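Local coordinates for structural polyprotein, VP2 (Israeli acute paralysis virus, PDB 5CDD) that probably serves as a structural subunit of the viral capsid, a jelly-roll coat protein cut from the longer structural polyprotein, at residues C[90-95]-C[121-126]; C[44-49]-C[157-162]; C[76-81]-C[129-134]; C[27-32]-C[163-168]. All blocks are in the same frame, centred on the assembly; numbering follows the deposited sequence.

Contact 1: C[90-95]-C[121-126]; sequences RMYLAY and GVELDF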
# COMPACT_ATOMS: atom_id res chain seq x y z
N ARG C 90 60.15 15.00 33.16
CA ARG C 90 59.26 14.35 32.21
C ARG C 90 59.02 15.25 31.00
O ARG C 90 58.77 16.45 31.14
CB ARG C 90 57.93 14.00 32.87
CG ARG C 90 56.97 13.29 31.94
CD ARG C 90 55.75 12.73 32.66
NE ARG C 90 56.10 11.68 33.61
CZ ARG C 90 55.26 10.71 33.98
NH1 ARG C 90 54.03 10.66 33.48
NH2 ARG C 90 55.65 9.79 34.86
N MET C 91 59.10 14.66 29.81
CA MET C 91 58.90 15.41 28.57
C MET C 91 57.76 14.85 27.73
O MET C 91 57.20 13.80 28.05
CB MET C 91 60.19 15.40 27.75
CG MET C 91 61.42 15.69 28.56
SD MET C 91 62.85 16.06 27.55
CE MET C 91 62.89 17.84 27.71
N TYR C 92 57.42 15.55 26.65
CA TYR C 92 56.35 15.12 25.78
C TYR C 92 56.76 15.19 24.31
O TYR C 92 57.18 16.24 23.82
CB TYR C 92 55.11 16.00 26.00
CG TYR C 92 53.84 15.45 25.39
CD1 TYR C 92 53.33 14.22 25.80
CD2 TYR C 92 53.13 16.17 24.43
CE1 TYR C 92 52.14 13.71 25.26
CE2 TYR C 92 51.94 15.68 23.89
CZ TYR C 92 51.45 14.45 24.31
OH TYR C 92 50.28 13.96 23.78
N LEU C 93 56.66 14.06 23.62
CA LEU C 93 57.01 13.98 22.21
C LEU C 93 55.71 13.95 21.41
O LEU C 93 54.97 12.97 21.46
CB LEU C 93 57.82 12.72 21.93
CG LEU C 93 58.31 12.53 20.49
CD1 LEU C 93 59.32 13.61 20.13
CD2 LEU C 93 58.93 11.15 20.34
N ALA C 94 55.43 15.03 20.68
CA ALA C 94 54.22 15.12 19.89
C ALA C 94 54.51 15.55 18.45
O ALA C 94 55.56 16.12 18.18
CB ALA C 94 53.24 16.09 20.54
N TYR C 95 53.57 15.27 17.55
CA TYR C 95 53.73 15.66 16.15
C TYR C 95 52.54 16.49 15.70
O TYR C 95 51.46 16.41 16.28
CB TYR C 95 53.90 14.41 15.27
CG TYR C 95 52.65 13.58 15.06
CD1 TYR C 95 51.66 13.98 14.16
CD2 TYR C 95 52.47 12.38 15.74
CE1 TYR C 95 50.52 13.20 13.95
CE2 TYR C 95 51.34 11.59 15.54
CZ TYR C 95 50.37 12.01 14.63
OH TYR C 95 49.25 11.24 14.42
N GLY C 121 50.80 12.46 21.00
CA GLY C 121 52.15 12.30 21.50
C GLY C 121 52.31 11.25 22.57
O GLY C 121 51.36 10.54 22.92
N VAL C 122 53.52 11.16 23.11
CA VAL C 122 53.83 10.20 24.15
C VAL C 122 54.72 10.86 25.21
O VAL C 122 55.53 11.73 24.90
CB VAL C 122 54.56 8.96 23.55
CG1 VAL C 122 55.83 9.40 22.84
CG2 VAL C 122 54.87 7.96 24.65
N GLU C 123 54.53 10.45 26.47
CA GLU C 123 55.30 10.99 27.59
C GLU C 123 56.63 10.26 27.77
O GLU C 123 56.79 9.11 27.34
CB GLU C 123 54.51 10.87 28.89
CG GLU C 123 53.34 11.83 29.02
CD GLU C 123 52.56 11.60 30.30
OE1 GLU C 123 51.90 10.55 30.41
OE2 GLU C 123 52.62 12.46 31.20
N LEU C 124 57.57 10.93 28.43
CA LEU C 124 58.88 10.36 28.68
C LEU C 124 59.37 10.78 30.07
O LEU C 124 59.70 11.94 30.28
CB LEU C 124 59.87 10.84 27.62
CG LEU C 124 61.32 10.40 27.76
CD1 LEU C 124 61.42 8.88 27.68
CD2 LEU C 124 62.15 11.04 26.66
N ASP C 125 59.41 9.83 31.00
CA ASP C 125 59.87 10.11 32.36
C ASP C 125 61.29 9.56 32.49
O ASP C 125 61.53 8.39 32.22
CB ASP C 125 58.95 9.43 33.38
CG ASP C 125 59.24 9.88 34.81
OD1 ASP C 125 60.40 9.76 35.26
OD2 ASP C 125 58.30 10.36 35.48
N PHE C 126 62.22 10.42 32.91
CA PHE C 126 63.61 10.02 33.06
C PHE C 126 63.88 8.86 34.01
O PHE C 126 64.78 8.06 33.78
CB PHE C 126 64.47 11.22 33.49
CG PHE C 126 64.47 12.34 32.49
CD1 PHE C 126 64.47 12.08 31.13
CD2 PHE C 126 64.51 13.66 32.92
CE1 PHE C 126 64.50 13.13 30.20
CE2 PHE C 126 64.55 14.71 32.01
CZ PHE C 126 64.54 14.44 30.64
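R90 gives up the most surface in this contact, its side chain lying across the neighbouring strand. CG is anti to the backbone N (chi1 -178°), and the bend at chi3 (-65°) brings the guanidinium edge to D125. The group grips one carboxylate oxygen side-on. NE reaches D125 OD2 at 3.2 Å and NH2 reaches the same atom at 2.8 Å, both close to the guanidinium plane. NH1 makes a weaker bond, part of a salt bridge, to E123 OE2 at 3.2 Å. E200 of a neighbouring chain adds a salt bridge to R90 NH1, and R140 of that chain pairs with E123 OE1.

M91 occupies the other face with L93, V122 and L124. Its SD lies 3.9 Å from F126 CZ, an oblique Met-aromatic contact. Its backbone bonds to L124 in both directions. The G121 backbone pairs with A94 as a non-hydrogen-bonded pair. Y92 CZ lies 3.6 Å from G121 CA, with the ring oblique to it, and the Y92 hydroxyl bonds to Y119 O.

The strands are neighbours at the edge of the four-stranded CHEF sheet of the jelly roll. Strand 155-161 flanks 90-97 on its other side, while L93 and L124 pack on strand 68-81 of the facing sheet.

Contact 2: C[44-49]-C[157-162]; sequences KYVRSW and LYLFPI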
# COMPACT_ATOMS: atom_id res chain seq x y z
N LYS C 44 58.63 27.00 23.51
CA LYS C 44 60.01 26.59 23.28
C LYS C 44 60.13 25.07 23.32
O LYS C 44 59.53 24.41 24.18
CB LYS C 44 60.94 27.20 24.33
CG LYS C 44 61.05 28.72 24.29
CD LYS C 44 61.74 29.20 23.02
CE LYS C 44 61.79 30.72 22.95
NZ LYS C 44 60.43 31.33 22.90
N TYR C 45 60.92 24.51 22.40
CA TYR C 45 61.12 23.07 22.34
C TYR C 45 62.60 22.71 22.44
O TYR C 45 63.48 23.51 22.11
CB TYR C 45 60.56 22.51 21.03
CG TYR C 45 61.02 23.27 19.81
CD1 TYR C 45 60.35 24.41 19.37
CD2 TYR C 45 62.14 22.85 19.09
CE1 TYR C 45 60.79 25.12 18.26
CE2 TYR C 45 62.59 23.55 17.98
CZ TYR C 45 61.90 24.69 17.57
OH TYR C 45 62.34 25.38 16.46
N VAL C 46 62.87 21.48 22.88
CA VAL C 46 64.23 20.99 23.02
C VAL C 46 64.84 20.71 21.65
O VAL C 46 66.03 20.90 21.43
CB VAL C 46 64.27 19.69 23.85
CG1 VAL C 46 65.68 19.14 23.90
CG2 VAL C 46 63.75 19.96 25.25
N ARG C 47 64.00 20.25 20.73
CA ARG C 47 64.45 19.93 19.38
C ARG C 47 63.22 19.65 18.51
O ARG C 47 62.18 19.25 19.02
CB ARG C 47 65.36 18.70 19.40
CG ARG C 47 66.22 18.53 18.16
CD ARG C 47 67.23 19.66 18.03
NE ARG C 47 68.05 19.81 19.23
CZ ARG C 47 68.96 18.92 19.64
NH1 ARG C 47 69.16 17.81 18.94
NH2 ARG C 47 69.65 19.14 20.75
N SER C 48 63.35 19.89 17.21
CA SER C 48 62.26 19.65 16.28
C SER C 48 62.78 19.03 14.99
O SER C 48 63.94 19.24 14.62
CB SER C 48 61.52 20.95 15.96
OG SER C 48 62.37 21.86 15.30
N TRP C 49 61.93 18.28 14.32
CA TRP C 49 62.31 17.62 13.07
C TRP C 49 61.22 17.76 12.02
O TRP C 49 60.04 17.55 12.31
CB TRP C 49 62.56 16.14 13.33
CG TRP C 49 63.64 15.88 14.34
CD1 TRP C 49 64.98 15.81 14.10
CD2 TRP C 49 63.47 15.68 15.74
NE1 TRP C 49 65.66 15.58 15.27
CE2 TRP C 49 64.76 15.49 16.29
CE3 TRP C 49 62.36 15.64 16.59
CZ2 TRP C 49 64.96 15.27 17.66
CZ3 TRP C 49 62.56 15.42 17.95
CH2 TRP C 49 63.86 15.23 18.47
N LEU C 157 57.78 17.19 13.98
CA LEU C 157 57.93 16.48 15.24
C LEU C 157 58.58 17.40 16.27
O LEU C 157 59.55 18.09 15.96
CB LEU C 157 58.79 15.23 15.03
CG LEU C 157 58.96 14.31 16.24
CD1 LEU C 157 57.59 13.88 16.76
CD2 LEU C 157 59.78 13.09 15.85
N TYR C 158 58.05 17.40 17.49
CA TYR C 158 58.57 18.25 18.55
C TYR C 158 58.81 17.50 19.86
O TYR C 158 58.13 16.53 20.17
CB TYR C 158 57.58 19.40 18.82
CG TYR C 158 57.42 20.38 17.68
CD1 TYR C 158 58.44 21.29 17.37
CD2 TYR C 158 56.26 20.41 16.91
CE1 TYR C 158 58.29 22.20 16.32
CE2 TYR C 158 56.10 21.32 15.87
CZ TYR C 158 57.12 22.21 15.58
OH TYR C 158 56.98 23.11 14.54
N LEU C 159 59.80 17.98 20.62
CA LEU C 159 60.14 17.40 21.92
C LEU C 159 60.06 18.54 22.94
O LEU C 159 60.94 19.40 23.00
CB LEU C 159 61.55 16.81 21.90
CG LEU C 159 62.02 16.17 23.21
CD1 LEU C 159 61.08 15.04 23.60
CD2 LEU C 159 63.43 15.65 23.04
N PHE C 160 58.99 18.53 23.73
CA PHE C 160 58.76 19.56 24.74
C PHE C 160 58.99 19.10 26.17
O PHE C 160 58.76 17.93 26.50
CB PHE C 160 57.32 20.07 24.65
CG PHE C 160 56.96 20.69 23.33
CD1 PHE C 160 57.45 21.94 22.97
CD2 PHE C 160 56.10 20.03 22.45
CE1 PHE C 160 57.08 22.54 21.77
CE2 PHE C 160 55.73 20.62 21.24
CZ PHE C 160 56.22 21.87 20.90
N PRO C 161 59.48 20.00 27.03
CA PRO C 161 59.72 19.67 28.44
C PRO C 161 58.46 20.03 29.23
O PRO C 161 58.13 21.21 29.36
CB PRO C 161 60.90 20.58 28.82
CG PRO C 161 61.47 21.04 27.49
CD PRO C 161 60.24 21.20 26.66
N ILE C 162 57.76 19.03 29.75
CA ILE C 162 56.54 19.30 30.52
C ILE C 162 56.91 19.97 31.84
O ILE C 162 56.34 21.00 32.21
CB ILE C 162 55.77 18.00 30.83
CG1 ILE C 162 55.27 17.37 29.53
CG2 ILE C 162 54.59 18.31 31.75
CD1 ILE C 162 54.54 16.06 29.72
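W49 and L157 form the closing antiparallel pair of this contact, bonded both ways through their backbones. L157 N reaches W49 O at 2.8 Å. Side chains then add to the pairing.

L157 can be followed outward. Its CB lies beside W49 O and near W49 CE3. CG is anti to the backbone N (chi1 -175°), which sets it against the indole, 3.7 Å from W49 CE3. CD2 touches the same ring atom. On the facing sheet, L157 CD2 also lies 3.8 Å from V77 CG2, and CD1 meets M134 CE. The branch thus joins the indole to the second sheet. The indole meets L157 obliquely, and R47 CG lies over one of its faces.

On the opposite face from W49 and L157, Y158 turns an edge toward the face of the Y45 ring. This is a tilted edge-to-face (T-shaped) pair, with the Y45 and Y158 centroids 5.4 Å apart and the planes at 59°. Y158 CD1 also meets S48 CB at 3.4 Å. Farther along, V46 donates its N to L159 O at 2.8 Å, and V46 CG2 reaches P161 CG. F160 puts its ring edge against K44 O, and Y45 CB touches F160 CE1. R47 carries its guanidinium away to a salt bridge with D16.

The pair corresponds to strands C and H of the CHEF sheet. Strand 155-161 has 90-97 on its other side. W49 packs on V181 and M183 of strand 179-186, and V46 and L159 touch I18 of strand 13-18.

Contact 3: C[76-81]-C[129-134]; sequences QVKLVL and DNSVEM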
# COMPACT_ATOMS: atom_id res chain seq x y z
N GLN C 76 58.53 6.12 11.80
CA GLN C 76 58.68 5.43 13.07
C GLN C 76 59.72 6.17 13.91
O GLN C 76 60.80 6.49 13.42
CB GLN C 76 59.14 4.00 12.83
CG GLN C 76 58.42 2.96 13.67
CD GLN C 76 56.96 2.84 13.30
OE1 GLN C 76 56.62 2.58 12.15
NE2 GLN C 76 56.09 3.03 14.28
N VAL C 77 59.39 6.44 15.17
CA VAL C 77 60.30 7.16 16.05
C VAL C 77 60.52 6.41 17.36
O VAL C 77 59.59 5.84 17.93
CB VAL C 77 59.77 8.57 16.39
CG1 VAL C 77 60.76 9.30 17.27
CG2 VAL C 77 59.52 9.35 15.11
N LYS C 78 61.76 6.42 17.83
CA LYS C 78 62.11 5.76 19.08
C LYS C 78 63.16 6.57 19.84
O LYS C 78 64.19 6.94 19.28
CB LYS C 78 62.65 4.36 18.83
CG LYS C 78 63.00 3.61 20.10
CD LYS C 78 63.38 2.17 19.83
CE LYS C 78 63.61 1.42 21.13
NZ LYS C 78 63.90 -0.03 20.89
N LEU C 79 62.87 6.86 21.10
CA LEU C 79 63.79 7.61 21.94
C LEU C 79 64.40 6.68 22.98
O LEU C 79 63.68 6.09 23.78
CB LEU C 79 63.06 8.75 22.65
CG LEU C 79 62.34 9.80 21.81
CD1 LEU C 79 61.76 10.86 22.74
CD2 LEU C 79 63.29 10.43 20.82
N VAL C 80 65.72 6.55 22.96
CA VAL C 80 66.40 5.70 23.93
C VAL C 80 67.00 6.62 24.99
O VAL C 80 67.91 7.40 24.72
CB VAL C 80 67.52 4.87 23.28
CG1 VAL C 80 68.22 4.03 24.33
CG2 VAL C 80 66.93 3.98 22.19
N LEU C 81 66.46 6.52 26.20
CA LEU C 81 66.91 7.35 27.31
C LEU C 81 68.05 6.73 28.11
O LEU C 81 68.08 5.52 28.35
CB LEU C 81 65.72 7.64 28.23
CG LEU C 81 65.96 8.62 29.38
CD1 LEU C 81 66.37 9.98 28.83
CD2 LEU C 81 64.70 8.73 30.21
N ASP C 129 61.03 5.52 32.14
CA ASP C 129 61.20 4.97 30.80
C ASP C 129 62.65 4.87 30.35
O ASP C 129 63.45 5.78 30.56
CB ASP C 129 60.43 5.83 29.80
CG ASP C 129 58.97 6.00 30.17
OD1 ASP C 129 58.25 4.98 30.21
OD2 ASP C 129 58.55 7.14 30.43
N ASN C 130 62.99 3.74 29.73
CA ASN C 130 64.33 3.52 29.21
C ASN C 130 64.30 3.87 27.73
O ASN C 130 65.33 4.11 27.11
CB ASN C 130 64.75 2.06 29.39
CG ASN C 130 65.06 1.71 30.83
OD1 ASN C 130 65.36 0.56 31.15
ND2 ASN C 130 65.00 2.70 31.71
N SER C 131 63.09 3.91 27.19
CA SER C 131 62.86 4.24 25.79
C SER C 131 61.36 4.29 25.51
O SER C 131 60.58 3.62 26.19
CB SER C 131 63.50 3.20 24.87
OG SER C 131 62.80 1.97 24.92
N VAL C 132 60.98 5.08 24.52
CA VAL C 132 59.58 5.21 24.14
C VAL C 132 59.47 5.27 22.62
O VAL C 132 60.29 5.91 21.96
CB VAL C 132 58.94 6.49 24.74
CG1 VAL C 132 58.90 6.39 26.25
CG2 VAL C 132 59.74 7.72 24.31
N GLU C 133 58.48 4.58 22.07
CA GLU C 133 58.28 4.55 20.63
C GLU C 133 57.01 5.29 20.24
O GLU C 133 56.10 5.48 21.05
CB GLU C 133 58.21 3.11 20.12
CG GLU C 133 59.54 2.39 20.15
CD GLU C 133 59.45 1.00 19.55
OE1 GLU C 133 58.75 0.15 20.13
OE2 GLU C 133 60.09 0.76 18.50
N MET C 134 56.95 5.70 18.97
CA MET C 134 55.80 6.42 18.46
C MET C 134 55.71 6.25 16.95
O MET C 134 56.73 6.16 16.27
CB MET C 134 55.94 7.90 18.81
CG MET C 134 54.81 8.77 18.33
SD MET C 134 55.14 10.52 18.63
CE MET C 134 55.97 10.96 17.11
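Among the flat groups, the Q76 amide and the E133 carboxylate approach the opposite strand, both loosely. The segments are the D and G strands of the BIDG sheet, the second sheet of the jelly roll. Q76 NE2 comes 3.8 Å from M134 O, too far for a bond; OE1 bonds to S186 OG and NE2 weakly to T135 OG1. E133 crosses the K78 chain, with E133 CG 3.7 Å from K78 CG and E133 OE2 3.8 Å from K78 CD. The K78 ammonium stays 4.6 Å from E133 OE2 at NZ, so the charges attract at most weakly.

The strands run antiparallel, at 172°. V77 and M134 bond in both directions, and L79 N reaches V132 O at 2.9 Å.

K78, V80, S131 and E133 lie on the face turned away from the CHEF sheet. V77, L79, V132 and M134 point to that sheet, where L79 and V132 meet L124, and V77 and L79 meet L93. L79 CG is anti to the carbonyl carbon (chi1 -58°), and from there L79 CD1 comes 4.1 Å from V132 CG2.

At the strand end L81 N bonds to N130 O at 2.8 Å, with the donor 46° out of the carbonyl plane.

Contact 4: C[27-32]-C[163-168]; sequences DAAKPL and TPVLGP. Unlike the reference sequence in segment 27-32: A29 (reference Asn).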
# COMPACT_ATOMS: atom_id res chain seq x y z
N ASP C 27 67.34 27.71 27.36
CA ASP C 27 66.00 27.35 26.89
C ASP C 27 66.05 25.87 26.53
O ASP C 27 65.31 25.39 25.67
CB ASP C 27 65.59 28.18 25.67
CG ASP C 27 65.13 29.58 26.05
OD1 ASP C 27 64.80 29.81 27.23
OD2 ASP C 27 65.10 30.46 25.16
N ALA C 28 66.95 25.17 27.21
CA ALA C 28 67.15 23.74 27.02
C ALA C 28 66.15 22.99 27.89
O ALA C 28 65.67 21.91 27.52
CB ALA C 28 68.57 23.36 27.41
N ALA C 29 65.84 23.57 29.04
CA ALA C 29 64.89 22.97 29.98
C ALA C 29 63.62 23.81 30.08
O ALA C 29 62.70 23.44 30.81
CB ALA C 29 65.54 22.81 31.36
N LYS C 30 63.59 24.92 29.35
CA LYS C 30 62.43 25.81 29.31
C LYS C 30 61.30 24.77 29.25
O LYS C 30 61.29 23.92 28.36
CB LYS C 30 62.57 26.77 28.12
CG LYS C 30 62.39 28.25 28.43
CD LYS C 30 60.95 28.60 28.77
CE LYS C 30 60.40 29.72 27.90
NZ LYS C 30 59.04 30.15 28.34
N PRO C 31 60.35 24.83 30.20
CA PRO C 31 59.25 23.86 30.22
C PRO C 31 58.09 24.61 29.56
O PRO C 31 58.07 25.84 29.55
CB PRO C 31 58.97 23.56 31.69
CG PRO C 31 59.39 24.84 32.35
CD PRO C 31 60.70 25.16 31.65
N LEU C 32 57.15 23.86 29.01
CA LEU C 32 55.99 24.43 28.36
C LEU C 32 55.39 25.58 29.15
O LEU C 32 55.20 25.47 30.37
CB LEU C 32 54.92 23.35 28.15
CG LEU C 32 55.28 22.24 27.17
CD1 LEU C 32 54.21 21.17 27.20
CD2 LEU C 32 55.42 22.81 25.77
N THR C 163 57.87 19.38 32.55
CA THR C 163 58.33 19.91 33.82
C THR C 163 59.81 20.27 33.69
O THR C 163 60.49 19.79 32.79
CB THR C 163 58.21 18.86 34.94
OG1 THR C 163 59.13 17.78 34.69
CG2 THR C 163 56.80 18.31 35.01
N PRO C 164 60.32 21.12 34.60
CA PRO C 164 61.73 21.50 34.54
C PRO C 164 62.60 20.31 34.92
O PRO C 164 62.18 19.46 35.71
CB PRO C 164 61.81 22.63 35.56
CG PRO C 164 60.80 22.20 36.59
CD PRO C 164 59.64 21.76 35.73
N VAL C 165 63.80 20.23 34.35
CA VAL C 165 64.69 19.12 34.67
C VAL C 165 65.23 19.31 36.09
O VAL C 165 66.00 20.23 36.35
CB VAL C 165 65.87 19.05 33.69
CG1 VAL C 165 66.71 17.81 33.97
CG2 VAL C 165 65.36 19.03 32.26
N LEU C 166 64.81 18.42 36.99
CA LEU C 166 65.22 18.50 38.39
C LEU C 166 66.46 17.67 38.71
O LEU C 166 66.46 16.45 38.57
CB LEU C 166 64.06 18.06 39.28
CG LEU C 166 62.77 18.88 39.15
CD1 LEU C 166 61.66 18.23 39.95
CD2 LEU C 166 63.02 20.31 39.62
N GLY C 167 67.51 18.35 39.15
CA GLY C 167 68.74 17.67 39.52
C GLY C 167 69.22 18.14 40.88
O GLY C 167 68.60 19.04 41.46
N PRO C 168 70.31 17.57 41.42
CA PRO C 168 70.79 18.00 42.73
C PRO C 168 71.41 19.38 42.67
O PRO C 168 72.01 19.75 41.66
CB PRO C 168 71.81 16.92 43.09
CG PRO C 168 72.40 16.58 41.74
CD PRO C 168 71.16 16.50 40.87
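This is a small apolar contact between two loops at one end of the jelly roll. A29 and P31 belong to the loop joining strands 13-18 and 47-51. T163, P164 and V165 belong to the loop joining 155-161 and 179-186. In jelly-roll lettering these are the BC and HI loops. Neither segment has regular structure, and together they bury only 161 Å².

Two small patches do the touching. In the first, the methyl of A29 points toward the other loop and meets one branch of V165. A29 CB and V165 CG2 are 3.9 Å apart. With V165 CG1 anti to the backbone N (chi1 -175°), CG2 is the branch beside that N, and it faces A29. A29 is asparagine in the reference sequence. In the second patch, P31 sets CB against the backbone between T163 and P164. P31 CB is 3.9 Å from T163 C and 4.0 Å from P164 N. The two proline rings approach only loosely, with P31 CB 4.5 Å from P164 CD. The contact therefore depends on dispersion between carbon atoms. T163 OG1 makes a weak hydrogen bond with R90 N, and K30 NZ bonds to S33 OG.

Around the pair, V165 packs on I20 and V87. The backbone of L166 bonds to that of A88, just before strand 90-97. T163 and P164 touch V259 and S257 of a neighbouring chain. L32 bonds by its backbone to P161 of strand 155-161 and rests its side chain on helix 113-116.

Along the chain, contact 3 encloses contact 1, contact 2 encloses contact 3, and contact 4 encloses all of them. Contacts 1 and 2 lie in one four-stranded sheet, the CHEF sheet, with centres about 9 Å apart. Strands 90-97 and 155-161 are neighbours there, so the two pairings are joined by backbone bonds such as Y92 N to F160 O. Contact 3 belongs to the facing BIDG sheet, its centre also about 9 Å from that of contact 1. L93 and L79 pack between them. Contact 4 joins the loops at one end, about 12 Å from contact 2 and 19 Å from contact 3 between centres. Together they trace the two-sheet sandwich of a picornavirus-like capsid protein.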